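Local coordinates for protein biofilm growth-associated repressor (PDB 3PQJ) that represses transcription of its own biofilm-associated operon by binding a palindromic AT-rich sequence over the -10 region of the blh promoter, at residues 14-19 against 82-87; 26-31 against 55-60; 36-41 against 72-77; 65-70 against 78-83. All coordinates share one frame; numbering follows the deposited sequence.

Interaction 1 (14-19 against 82-87); sequences ANLLKT and AKAAQL
L87 sends its CD2 methyl between the side chains of L16 and L17, so that one branch of one leucine serves two residues of the facing helix. L16 and L87 approach tip to tip, CD2 of L16 lying 3.8 Å from CD2 of L87. L17 instead crosses L87 at about a right angle and offers its own CD2 at 3.7 Å from L87 CD2. The other branch of L16 has a different partner: CD1 rests against the CB methyl of A84 at 3.9 Å, near the closest backbone approach, where the CA atoms of L16 and A84 are 7.2 Å apart. Both L16 and L87 hold CG anti to the backbone N (chi1 179° in each), which directs the branched end of each toward the other helix. At the edge, K83 adds its CB near L16 CD2 while the rest of its chain turns off toward E12. F95 of the second subunit packs on both L16 and K83, bringing the dimer partner up to this core. The axes cross at -67°. Such a steep packing of an N-terminal helix on the C-terminal helix, next to the subunit interface, belongs to the dimeric winged helix-turn-helix fold of ArsR-type repressors.

Interaction 2 (26-31 against 55-60); sequences LMLVCT and QQLGVL
L28 makes the largest single contribution to this contact, and its CB and both methyls have neighbours on helix 52-63. Its CB lies 3.9 Å from CD1 of L60. From there the chain runs with CG beside the backbone N and anti to the carbonyl carbon (chi1 -78°), and the two methyls divide. CD1 goes in among three residues: it is 3.9 Å from L60 CD1, 4.0 Å from L57 CG and 4.1 Å from the CB of Q56. CD2 is placed against the CD2 methyl of L57 at 4.1 Å. L28 and L57 cross at about a right angle, whereas L60 runs obliquely to L28 and spreads its two methyls over successive residues of the helix 23-32: CD1 to L28, CD2 to CG2 of V29 at 3.8 Å.

Q56 takes part through its aliphatic base alone. Its chain bends at chi2 (-53°) and carries the amide off to R25, whose NH1 is hydrogen-bonded to OE1, so that oxygen is satisfied at the border of the apolar patch. L28 also touches I46 of helix 39-46, while V29 and L60 both touch I65. The two helix axes are inclined at 69°, and segment 55-60 falls within the predicted helix-turn-helix DNA-binding motif.

Everything that meets across the two segments is hydrocarbon, in a largely buried setting. The seating of this helix against helix 23-32 therefore depends here on the shape and burial of branched side chains, without directional polar bonds between them.

Interaction 3 (36-41 against 72-77); sequences EFSVGE and IKQIFY
A short antiparallel bridge ties strand 37-38, just ahead of the predicted helix-turn-helix, to strand 75-79 of the wing. F37 and Y77 form the hydrogen-bonded pair: Y77 N gives a nearly straight bond to F37 O (2.8 Å, 173°), and F37 N returns one to Y77 O at 3.1 Å. S38 and F76 make the next, non-hydrogen-bonded pair, after which V39 N reaches I75 O at 3.2 Å. There the chain turns into a helix through a capping box, in which S38 OG accepts from E41 N (2.9 Å) and E41 OE1 is met by S38 N from above the carboxylate plane. Slanting across F76, the extended side chain of E36 brings OE2 to 3.5 Å from F76 CB, the carboxylate inclined 31° to the ring; its OE1 is salt-bridged to R69, which also makes a cation-pi contact with F76. On the other face V39 CG2 meets the edge of the Y77 ring, 3.6 Å from CE2, in its plane. Water bridges Q74 OE1 to S38 OG, weakly on the glutamine side. Y77 continues inward onto L42 of helix 39-46 and L57 of helix 52-63, its hydroxyl bonded to R61, while its strand pairs along its other edge with strand 66-70.

Interaction 4 (65-70 against 78-83); sequences IVETRR and RLTEAK
Strands 66-70 and 75-79 run antiparallel, E67 and R78 forming a hydrogen-bonded pair (E67 N to R78 O 2.9 Å, R78 N to E67 O 3.1 Å) and V66 and L79 the non-hydrogen-bonded pair beside it. Past L79 the chain folds round the carbonyl of I65: T80 N donates to I65 O at 2.8 Å, and E81 N and T80 OG1 add weak bonds to the same oxygen. This is the base of the beta hairpin that forms the wing of the winged helix-turn-helix fold, at the point where it passes into helix 82-95. E81 N-caps that helix, its OE2 accepting from K83 N through the anti lone pair. Inward, V66 crosses L79 at about a right angle, and CD1 of L79 lies 3.5 Å from I65 O; L79 also packs on V29 and L32 of helix 23-32. The CB atoms of I65 and E81 touch at 3.7 Å. On the outer face E67 and R78 lie side by side, E67 OE2 being 3.6 Å from R78 CD but too far from NE for a salt bridge. With chi1 at 86°, E67 swings its carboxylate across the methyl of T80, its CD 3.5 Å from T80 CG2.

Interactions 1, 2 and 4 gather around one core, their centres 10 to 12 Å apart, with I65 of interaction 4 touching T19 and A84 of interaction 1 and V29 and L60 of interaction 2. Interaction 3 lies farther out, its centre about 22 Å from that of interaction 1 and on the opposite side of the chain's centre. It shares strand 75-79 with interaction 4, and L57 against Y77 connects it to interaction 2. Helix 82-95 is common to interactions 1 and 4. Along the chain, interaction 1 encloses interactions 2 and 3, whose segments alternate. The wing and predicted DNA-binding helices are thereby joined to helices that touch the second subunit, consistent with a dimer reading a palindrome.

Interaction 1 (14-19 against 82-87)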
loop_
_atom_site.group_PDB
_atom_site.type_symbol
_atom_site.label_atom_id
_atom_site.label_comp_id
_atom_site.label_asym_id
_atom_site.label_seq_id
_atom_site.Cartn_x
_atom_site.Cartn_y
_atom_site.Cartn_z
ATOM N N ALA A 14 7.925 -0.533 -0.990
ATOM C CA ALA A 14 7.403 0.550 -1.821
ATOM C C ALA A 14 6.854 0.077 -3.172
ATOM O O ALA A 14 5.856 0.624 -3.630
ATOM C CB ALA A 14 8.451 1.624 -2.011
ATOM N N ASN A 15 7.452 -0.964 -3.771
ATOM C CA ASN A 15 7.024 -1.571 -5.044
ATOM C C ASN A 15 5.672 -2.261 -4.934
ATOM O O ASN A 15 4.862 -2.151 -5.875
ATOM C CB ASN A 15 8.057 -2.590 -5.538
ATOM C CG ASN A 15 9.148 -2.038 -6.431
ATOM O OD1 ASN A 15 9.423 -0.821 -6.490
ATOM N ND2 ASN A 15 9.815 -2.948 -7.128
ATOM N N LEU A 16 5.442 -3.018 -3.822
ATOM C CA LEU A 16 4.160 -3.685 -3.560
ATOM C C LEU A 16 3.082 -2.611 -3.340
ATOM O O LEU A 16 1.984 -2.740 -3.856
ATOM C CB LEU A 16 4.229 -4.668 -2.364
ATOM C CG LEU A 16 2.908 -5.425 -1.991
ATOM C CD1 LEU A 16 2.371 -6.246 -3.153
ATOM C CD2 LEU A 16 3.099 -6.332 -0.771
ATOM N N LEU A 17 3.414 -1.537 -2.614
ATOM C CA LEU A 17 2.504 -0.413 -2.376
ATOM C C LEU A 17 2.176 0.298 -3.695
ATOM O O LEU A 17 1.006 0.608 -3.921
ATOM C CB LEU A 17 3.036 0.555 -1.298
ATOM C CG LEU A 17 3.322 -0.085 0.114
ATOM C CD1 LEU A 17 3.947 0.900 1.069
ATOM C CD2 LEU A 17 2.058 -0.717 0.766
ATOM N N LYS A 18 3.168 0.459 -4.614
ATOM C CA LYS A 18 2.952 1.054 -5.948
ATOM C C LYS A 18 1.979 0.190 -6.762
ATOM O O LYS A 18 0.980 0.715 -7.263
ATOM C CB LYS A 18 4.275 1.249 -6.695
ATOM N N THR A 19 2.219 -1.149 -6.812
ATOM C CA THR A 19 1.308 -2.099 -7.457
ATOM C C THR A 19 -0.146 -1.904 -6.933
ATOM O O THR A 19 -1.073 -1.893 -7.729
ATOM C CB THR A 19 1.765 -3.543 -7.220
ATOM O OG1 THR A 19 3.153 -3.692 -7.516
ATOM C CG2 THR A 19 0.973 -4.541 -8.015
ATOM N N ALA A 82 2.072 -14.141 -1.276
ATOM C CA ALA A 82 1.490 -14.231 0.065
ATOM C C ALA A 82 1.562 -12.905 0.812
ATOM O O ALA A 82 0.655 -12.610 1.592
ATOM C CB ALA A 82 2.163 -15.328 0.871
ATOM N N LYS A 83 2.617 -12.100 0.549
ATOM C CA LYS A 83 2.807 -10.765 1.143
ATOM C C LYS A 83 1.681 -9.803 0.768
ATOM O O LYS A 83 1.240 -9.038 1.622
ATOM C CB LYS A 83 4.179 -10.172 0.785
ATOM C CG LYS A 83 5.334 -10.860 1.498
ATOM C CD LYS A 83 6.639 -10.140 1.228
ATOM C CE LYS A 83 7.797 -11.069 0.927
ATOM N NZ LYS A 83 8.259 -11.796 2.140
ATOM N N ALA A 84 1.185 -9.888 -0.484
ATOM C CA ALA A 84 0.076 -9.085 -0.987
ATOM C C ALA A 84 -1.234 -9.479 -0.278
ATOM O O ALA A 84 -2.008 -8.605 0.109
ATOM C CB ALA A 84 -0.056 -9.252 -2.494
ATOM N N ALA A 85 -1.450 -10.782 -0.073
ATOM C CA ALA A 85 -2.622 -11.321 0.609
ATOM C C ALA A 85 -2.613 -10.875 2.079
ATOM O O ALA A 85 -3.642 -10.423 2.584
ATOM C CB ALA A 85 -2.628 -12.844 0.508
ATOM N N GLN A 86 -1.436 -10.959 2.749
ATOM C CA GLN A 86 -1.229 -10.512 4.138
ATOM C C GLN A 86 -1.461 -8.995 4.273
ATOM O O GLN A 86 -2.042 -8.558 5.260
ATOM C CB GLN A 86 0.173 -10.886 4.640
ATOM C CG GLN A 86 0.347 -12.366 4.974
ATOM C CD GLN A 86 1.796 -12.806 5.108
ATOM O OE1 GLN A 86 2.751 -12.012 5.113
ATOM N NE2 GLN A 86 2.001 -14.103 5.199
ATOM N N LEU A 87 -1.025 -8.207 3.273
ATOM C CA LEU A 87 -1.232 -6.754 3.213
ATOM C C LEU A 87 -2.731 -6.479 3.074
ATOM O O LEU A 87 -3.269 -5.681 3.838
ATOM C CB LEU A 87 -0.408 -6.102 2.070
ATOM C CG LEU A 87 -0.515 -4.536 1.809
ATOM C CD1 LEU A 87 -0.403 -3.670 3.083
ATOM C CD2 LEU A 87 0.502 -4.075 0.806
#

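Interaction 2 (26-31 against 55-60)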
loop_
_atom_site.group_PDB
_atom_site.type_symbol
_atom_site.label_atom_id
_atom_site.label_comp_id
_atom_site.label_asym_id
_atom_site.label_seq_id
_atom_site.Cartn_x
_atom_site.Cartn_y
_atom_site.Cartn_z
ATOM N N LEU A 26 -6.031 -2.573 -6.676
ATOM C CA LEU A 26 -6.381 -2.885 -5.290
ATOM C C LEU A 26 -7.624 -3.786 -5.209
ATOM O O LEU A 26 -7.569 -4.798 -4.507
ATOM C CB LEU A 26 -6.594 -1.582 -4.502
ATOM C CG LEU A 26 -7.072 -1.742 -3.066
ATOM C CD1 LEU A 26 -5.989 -2.350 -2.156
ATOM C CD2 LEU A 26 -7.576 -0.451 -2.542
ATOM N N MET A 27 -8.724 -3.434 -5.929
ATOM C CA MET A 27 -9.961 -4.223 -5.932
ATOM C C MET A 27 -9.716 -5.608 -6.538
ATOM O O MET A 27 -10.281 -6.580 -6.058
ATOM C CB MET A 27 -11.118 -3.516 -6.671
ATOM C CG MET A 27 -11.646 -2.207 -6.040
ATOM S SD MET A 27 -12.473 -1.170 -7.379
ATOM C CE MET A 27 -12.668 0.347 -6.566
ATOM N N LEU A 28 -8.859 -5.704 -7.576
ATOM C CA LEU A 28 -8.506 -6.974 -8.217
ATOM C C LEU A 28 -7.787 -7.881 -7.224
ATOM O O LEU A 28 -8.178 -9.041 -7.098
ATOM C CB LEU A 28 -7.642 -6.755 -9.478
ATOM C CG LEU A 28 -8.373 -6.304 -10.735
ATOM C CD1 LEU A 28 -7.402 -5.837 -11.791
ATOM C CD2 LEU A 28 -9.241 -7.401 -11.288
ATOM N N VAL A 29 -6.805 -7.338 -6.466
ATOM C CA VAL A 29 -6.049 -8.107 -5.459
ATOM C C VAL A 29 -6.960 -8.549 -4.308
ATOM O O VAL A 29 -6.897 -9.708 -3.903
ATOM C CB VAL A 29 -4.738 -7.390 -5.017
ATOM C CG1 VAL A 29 -4.051 -8.093 -3.818
ATOM C CG2 VAL A 29 -3.775 -7.299 -6.199
ATOM N N CYS A 30 -7.851 -7.643 -3.841
ATOM C CA CYS A 30 -8.821 -7.919 -2.782
ATOM C C CYS A 30 -9.724 -9.084 -3.179
ATOM O O CYS A 30 -10.018 -9.933 -2.350
ATOM C CB CYS A 30 -9.628 -6.669 -2.460
ATOM S SG CYS A 30 -8.720 -5.446 -1.502
ATOM N N THR A 31 -10.137 -9.132 -4.454
ATOM C CA THR A 31 -10.963 -10.206 -5.002
ATOM C C THR A 31 -10.158 -11.503 -5.016
ATOM O O THR A 31 -10.621 -12.510 -4.485
ATOM C CB THR A 31 -11.477 -9.804 -6.383
ATOM O OG1 THR A 31 -12.139 -8.549 -6.243
ATOM C CG2 THR A 31 -12.440 -10.840 -6.992
ATOM N N GLN A 55 -5.600 -4.342 -18.816
ATOM C CA GLN A 55 -4.484 -3.390 -18.703
ATOM C C GLN A 55 -3.948 -3.418 -17.285
ATOM O O GLN A 55 -2.731 -3.429 -17.079
ATOM C CB GLN A 55 -4.930 -1.959 -19.035
ATOM C CG GLN A 55 -5.279 -1.754 -20.489
ATOM C CD GLN A 55 -5.919 -0.418 -20.787
ATOM O OE1 GLN A 55 -6.642 0.187 -19.974
ATOM N NE2 GLN A 55 -5.737 0.035 -22.018
ATOM N N GLN A 56 -4.867 -3.443 -16.302
ATOM C CA GLN A 56 -4.522 -3.454 -14.884
ATOM C C GLN A 56 -4.062 -4.825 -14.423
ATOM O O GLN A 56 -3.163 -4.916 -13.584
ATOM C CB GLN A 56 -5.652 -2.875 -14.029
ATOM C CG GLN A 56 -5.920 -1.379 -14.262
ATOM C CD GLN A 56 -4.677 -0.540 -14.122
ATOM O OE1 GLN A 56 -3.810 -0.770 -13.264
ATOM N NE2 GLN A 56 -4.558 0.445 -14.982
ATOM N N LEU A 57 -4.620 -5.888 -15.032
ATOM C CA LEU A 57 -4.239 -7.277 -14.768
ATOM C C LEU A 57 -2.816 -7.511 -15.290
ATOM O O LEU A 57 -2.035 -8.198 -14.622
ATOM C CB LEU A 57 -5.242 -8.252 -15.415
ATOM C CG LEU A 57 -6.535 -8.509 -14.634
ATOM C CD1 LEU A 57 -7.605 -9.144 -15.524
ATOM C CD2 LEU A 57 -6.273 -9.373 -13.383
ATOM N N GLY A 58 -2.494 -6.878 -16.438
ATOM C CA GLY A 58 -1.179 -6.883 -17.072
ATOM C C GLY A 58 -0.122 -6.284 -16.173
ATOM O O GLY A 58 0.926 -6.907 -15.966
ATOM N N VAL A 59 -0.410 -5.097 -15.571
ATOM C CA VAL A 59 0.466 -4.444 -14.562
ATOM C C VAL A 59 0.740 -5.416 -13.377
ATOM O O VAL A 59 1.891 -5.555 -12.960
ATOM C CB VAL A 59 -0.076 -3.054 -14.096
ATOM C CG1 VAL A 59 0.795 -2.454 -12.989
ATOM C CG2 VAL A 59 -0.169 -2.079 -15.273
ATOM N N LEU A 60 -0.303 -6.140 -12.909
ATOM C CA LEU A 60 -0.216 -7.153 -11.839
ATOM C C LEU A 60 0.612 -8.381 -12.236
ATOM O O LEU A 60 1.280 -8.950 -11.370
ATOM C CB LEU A 60 -1.611 -7.580 -11.326
ATOM C CG LEU A 60 -2.457 -6.526 -10.588
ATOM C CD1 LEU A 60 -3.896 -7.006 -10.411
ATOM C CD2 LEU A 60 -1.876 -6.204 -9.251
#

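Interaction 3 (36-41 against 72-77)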
loop_
_atom_site.group_PDB
_atom_site.type_symbol
_atom_site.label_atom_id
_atom_site.label_comp_id
_atom_site.label_asym_id
_atom_site.label_seq_id
_atom_site.Cartn_x
_atom_site.Cartn_y
_atom_site.Cartn_z
ATOM N N GLU A 36 -9.231 -18.213 -7.154
ATOM C CA GLU A 36 -8.989 -18.019 -8.578
ATOM C C GLU A 36 -10.262 -17.572 -9.292
ATOM O O GLU A 36 -11.326 -18.151 -9.080
ATOM C CB GLU A 36 -8.433 -19.322 -9.180
ATOM C CG GLU A 36 -8.009 -19.272 -10.642
ATOM C CD GLU A 36 -7.881 -20.640 -11.291
ATOM O OE1 GLU A 36 -8.859 -21.423 -11.249
ATOM O OE2 GLU A 36 -6.811 -20.915 -11.877
ATOM N N PHE A 37 -10.147 -16.542 -10.128
ATOM C CA PHE A 37 -11.252 -15.992 -10.911
ATOM C C PHE A 37 -10.821 -15.823 -12.365
ATOM O O PHE A 37 -9.676 -15.439 -12.633
ATOM C CB PHE A 37 -11.688 -14.612 -10.363
ATOM C CG PHE A 37 -12.358 -14.614 -9.011
ATOM C CD1 PHE A 37 -13.740 -14.710 -8.901
ATOM C CD2 PHE A 37 -11.607 -14.470 -7.840
ATOM C CE1 PHE A 37 -14.360 -14.705 -7.638
ATOM C CE2 PHE A 37 -12.223 -14.482 -6.572
ATOM C CZ PHE A 37 -13.595 -14.586 -6.479
ATOM N N SER A 38 -11.761 -16.056 -13.301
ATOM C CA SER A 38 -11.558 -15.836 -14.735
ATOM C C SER A 38 -11.596 -14.337 -14.973
ATOM O O SER A 38 -12.051 -13.586 -14.100
ATOM C CB SER A 38 -12.680 -16.491 -15.547
ATOM O OG SER A 38 -13.930 -15.826 -15.428
ATOM N N VAL A 39 -11.189 -13.898 -16.173
ATOM C CA VAL A 39 -11.255 -12.480 -16.544
ATOM C C VAL A 39 -12.739 -12.002 -16.508
ATOM O O VAL A 39 -13.029 -10.912 -15.998
ATOM C CB VAL A 39 -10.558 -12.215 -17.906
ATOM C CG1 VAL A 39 -10.533 -10.733 -18.231
ATOM C CG2 VAL A 39 -9.136 -12.775 -17.915
ATOM N N GLY A 40 -13.646 -12.860 -16.993
ATOM C CA GLY A 40 -15.091 -12.637 -17.003
ATOM C C GLY A 40 -15.664 -12.493 -15.614
ATOM O O GLY A 40 -16.416 -11.555 -15.373
ATOM N N GLU A 41 -15.287 -13.395 -14.680
ATOM C CA GLU A 41 -15.718 -13.351 -13.268
ATOM C C GLU A 41 -15.214 -12.068 -12.576
ATOM O O GLU A 41 -15.937 -11.505 -11.761
ATOM C CB GLU A 41 -15.171 -14.555 -12.492
ATOM C CG GLU A 41 -15.874 -15.876 -12.729
ATOM C CD GLU A 41 -15.238 -17.011 -11.953
ATOM O OE1 GLU A 41 -14.319 -17.655 -12.503
ATOM O OE2 GLU A 41 -15.602 -17.206 -10.771
ATOM N N ILE A 72 -8.454 -23.823 -23.468
ATOM C CA ILE A 72 -9.019 -23.473 -24.776
ATOM C C ILE A 72 -10.179 -22.457 -24.679
ATOM O O ILE A 72 -10.333 -21.621 -25.572
ATOM C CB ILE A 72 -9.316 -24.736 -25.658
ATOM C CG1 ILE A 72 -9.291 -24.420 -27.163
ATOM C CG2 ILE A 72 -10.581 -25.485 -25.245
ATOM C CD1 ILE A 72 -7.870 -24.064 -27.735
ATOM N N LYS A 73 -10.935 -22.497 -23.555
ATOM C CA LYS A 73 -12.060 -21.613 -23.283
ATOM C C LYS A 73 -11.664 -20.210 -22.747
ATOM O O LYS A 73 -12.038 -19.201 -23.357
ATOM C CB LYS A 73 -13.065 -22.306 -22.355
ATOM N N GLN A 74 -10.903 -20.137 -21.631
ATOM C CA GLN A 74 -10.571 -18.843 -21.007
ATOM C C GLN A 74 -9.236 -18.736 -20.260
ATOM O O GLN A 74 -8.491 -19.720 -20.166
ATOM C CB GLN A 74 -11.720 -18.426 -20.064
ATOM C CG GLN A 74 -12.231 -19.550 -19.157
ATOM C CD GLN A 74 -13.565 -19.254 -18.543
ATOM O OE1 GLN A 74 -14.006 -18.103 -18.476
ATOM N NE2 GLN A 74 -14.214 -20.279 -18.025
ATOM N N ILE A 75 -8.954 -17.505 -19.724
ATOM C CA ILE A 75 -7.807 -17.128 -18.890
ATOM C C ILE A 75 -8.311 -16.935 -17.439
ATOM O O ILE A 75 -9.358 -16.323 -17.225
ATOM C CB ILE A 75 -7.042 -15.881 -19.434
ATOM C CG1 ILE A 75 -6.542 -16.108 -20.889
ATOM C CG2 ILE A 75 -5.867 -15.472 -18.507
ATOM C CD1 ILE A 75 -6.048 -14.826 -21.683
ATOM N N PHE A 76 -7.573 -17.487 -16.460
ATOM C CA PHE A 76 -7.864 -17.395 -15.030
ATOM C C PHE A 76 -6.720 -16.718 -14.328
ATOM O O PHE A 76 -5.558 -17.016 -14.620
ATOM C CB PHE A 76 -8.028 -18.792 -14.412
ATOM C CG PHE A 76 -9.222 -19.561 -14.908
ATOM C CD1 PHE A 76 -10.419 -19.539 -14.205
ATOM C CD2 PHE A 76 -9.148 -20.315 -16.081
ATOM C CE1 PHE A 76 -11.533 -20.232 -14.679
ATOM C CE2 PHE A 76 -10.261 -21.012 -16.551
ATOM C CZ PHE A 76 -11.446 -20.970 -15.844
ATOM N N TYR A 77 -7.044 -15.859 -13.359
ATOM C CA TYR A 77 -6.043 -15.156 -12.559
ATOM C C TYR A 77 -6.042 -15.654 -11.120
ATOM O O TYR A 77 -7.101 -15.936 -10.551
ATOM C CB TYR A 77 -6.262 -13.646 -12.620
ATOM C CG TYR A 77 -5.709 -13.019 -13.878
ATOM C CD1 TYR A 77 -4.438 -12.455 -13.896
ATOM C CD2 TYR A 77 -6.459 -12.980 -15.053
ATOM C CE1 TYR A 77 -3.927 -11.857 -15.048
ATOM C CE2 TYR A 77 -5.951 -12.402 -16.219
ATOM C CZ TYR A 77 -4.683 -11.836 -16.211
ATOM O OH TYR A 77 -4.167 -11.257 -17.350
HETATM O O HOH W 1 -4.845 -19.097 -12.049
HETATM O O HOH W 2 -16.675 -17.242 -16.552
HETATM O O HOH W 3 -12.597 -15.630 -18.787
#

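Interaction 4 (65-70 against 78-83)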
loop_
_atom_site.group_PDB
_atom_site.type_symbol
_atom_site.label_atom_id
_atom_site.label_comp_id
_atom_site.label_asym_id
_atom_site.label_seq_id
_atom_site.Cartn_x
_atom_site.Cartn_y
_atom_site.Cartn_z
ATOM N N ILE A 65 2.921 -10.667 -8.783
ATOM C CA ILE A 65 2.054 -11.033 -7.656
ATOM C C ILE A 65 0.831 -11.894 -8.081
ATOM O O ILE A 65 0.151 -12.475 -7.228
ATOM C CB ILE A 65 1.674 -9.809 -6.741
ATOM C CG1 ILE A 65 0.485 -8.985 -7.281
ATOM C CG2 ILE A 65 2.895 -8.944 -6.373
ATOM C CD1 ILE A 65 -0.070 -7.916 -6.290
ATOM N N VAL A 66 0.524 -11.921 -9.385
ATOM C CA VAL A 66 -0.565 -12.723 -9.928
ATOM C C VAL A 66 -0.012 -13.628 -11.022
ATOM O O VAL A 66 0.946 -13.248 -11.700
ATOM C CB VAL A 66 -1.810 -11.923 -10.432
ATOM C CG1 VAL A 66 -2.312 -10.899 -9.407
ATOM C CG2 VAL A 66 -1.569 -11.284 -11.800
ATOM N N GLU A 67 -0.616 -14.809 -11.206
ATOM C CA GLU A 67 -0.261 -15.739 -12.270
ATOM C C GLU A 67 -1.505 -16.044 -13.105
ATOM O O GLU A 67 -2.623 -15.809 -12.650
ATOM C CB GLU A 67 0.406 -17.023 -11.720
ATOM C CG GLU A 67 -0.562 -18.111 -11.297
ATOM C CD GLU A 67 0.085 -19.292 -10.621
ATOM O OE1 GLU A 67 1.325 -19.437 -10.740
ATOM O OE2 GLU A 67 -0.637 -20.045 -9.927
ATOM N N THR A 68 -1.302 -16.556 -14.320
ATOM C CA THR A 68 -2.384 -16.921 -15.221
ATOM C C THR A 68 -2.464 -18.421 -15.433
ATOM O O THR A 68 -1.446 -19.106 -15.417
ATOM C CB THR A 68 -2.254 -16.204 -16.554
ATOM O OG1 THR A 68 -0.902 -16.318 -17.010
ATOM C CG2 THR A 68 -2.664 -14.766 -16.468
ATOM N N ARG A 69 -3.688 -18.912 -15.607
ATOM C CA ARG A 69 -4.017 -20.283 -15.958
ATOM C C ARG A 69 -4.885 -20.130 -17.213
ATOM O O ARG A 69 -5.843 -19.353 -17.215
ATOM C CB ARG A 69 -4.789 -20.975 -14.842
ATOM C CG ARG A 69 -4.711 -22.487 -14.925
ATOM C CD ARG A 69 -5.779 -23.104 -14.064
ATOM N NE ARG A 69 -6.830 -23.662 -14.913
ATOM C CZ ARG A 69 -8.134 -23.526 -14.702
ATOM N NH1 ARG A 69 -8.578 -22.829 -13.661
ATOM N NH2 ARG A 69 -9.005 -24.096 -15.521
ATOM N N ARG A 70 -4.509 -20.801 -18.291
ATOM C CA ARG A 70 -5.206 -20.676 -19.561
ATOM C C ARG A 70 -5.503 -22.027 -20.213
ATOM O O ARG A 70 -4.606 -22.850 -20.403
ATOM C CB ARG A 70 -4.384 -19.773 -20.507
ATOM C CG ARG A 70 -5.074 -19.411 -21.789
ATOM C CD ARG A 70 -4.087 -18.751 -22.723
ATOM N NE ARG A 70 -4.766 -17.956 -23.742
ATOM C CZ ARG A 70 -4.215 -16.933 -24.385
ATOM N NH1 ARG A 70 -2.966 -16.569 -24.121
ATOM N NH2 ARG A 70 -4.905 -16.266 -25.298
ATOM N N ARG A 78 -4.845 -15.775 -10.547
ATOM C CA ARG A 78 -4.627 -16.251 -9.181
ATOM C C ARG A 78 -3.602 -15.363 -8.508
ATOM O O ARG A 78 -2.650 -14.944 -9.143
ATOM C CB ARG A 78 -4.104 -17.698 -9.224
ATOM C CG ARG A 78 -4.240 -18.475 -7.937
ATOM C CD ARG A 78 -3.709 -19.880 -8.116
ATOM N NE ARG A 78 -3.948 -20.707 -6.934
ATOM C CZ ARG A 78 -5.051 -21.428 -6.727
ATOM N NH1 ARG A 78 -6.028 -21.436 -7.627
ATOM N NH2 ARG A 78 -5.182 -22.149 -5.621
ATOM N N LEU A 79 -3.775 -15.100 -7.221
ATOM C CA LEU A 79 -2.819 -14.313 -6.441
ATOM C C LEU A 79 -1.747 -15.262 -5.889
ATOM O O LEU A 79 -2.072 -16.233 -5.194
ATOM C CB LEU A 79 -3.535 -13.529 -5.310
ATOM C CG LEU A 79 -2.705 -12.568 -4.472
ATOM C CD1 LEU A 79 -2.423 -11.300 -5.243
ATOM C CD2 LEU A 79 -3.416 -12.231 -3.210
ATOM N N THR A 80 -0.478 -14.988 -6.207
ATOM C CA THR A 80 0.615 -15.856 -5.771
ATOM C C THR A 80 1.490 -15.290 -4.667
ATOM O O THR A 80 2.105 -16.056 -3.928
ATOM C CB THR A 80 1.421 -16.357 -6.962
ATOM O OG1 THR A 80 1.959 -15.237 -7.666
ATOM C CG2 THR A 80 0.597 -17.243 -7.886
ATOM N N GLU A 81 1.577 -13.955 -4.573
ATOM C CA GLU A 81 2.401 -13.326 -3.557
ATOM C C GLU A 81 1.627 -13.300 -2.246
ATOM O O GLU A 81 0.649 -12.552 -2.113
ATOM C CB GLU A 81 2.860 -11.919 -4.001
ATOM C CG GLU A 81 3.813 -11.202 -3.058
ATOM C CD GLU A 81 4.992 -12.031 -2.576
ATOM O OE1 GLU A 81 5.967 -12.198 -3.342
ATOM O OE2 GLU A 81 4.933 -12.531 -1.431
ATOM N N ALA A 82 2.072 -14.141 -1.276
ATOM C CA ALA A 82 1.490 -14.231 0.065
ATOM C C ALA A 82 1.562 -12.905 0.812
ATOM O O ALA A 82 0.655 -12.610 1.592
ATOM C CB ALA A 82 2.163 -15.328 0.871
ATOM N N LYS A 83 2.617 -12.100 0.549
ATOM C CA LYS A 83 2.807 -10.765 1.143
ATOM C C LYS A 83 1.681 -9.803 0.768
ATOM O O LYS A 83 1.240 -9.038 1.622
ATOM C CB LYS A 83 4.179 -10.172 0.785
ATOM C CG LYS A 83 5.334 -10.860 1.498
ATOM C CD LYS A 83 6.639 -10.140 1.228
ATOM C CE LYS A 83 7.797 -11.069 0.927
ATOM N NZ LYS A 83 8.259 -11.796 2.140
#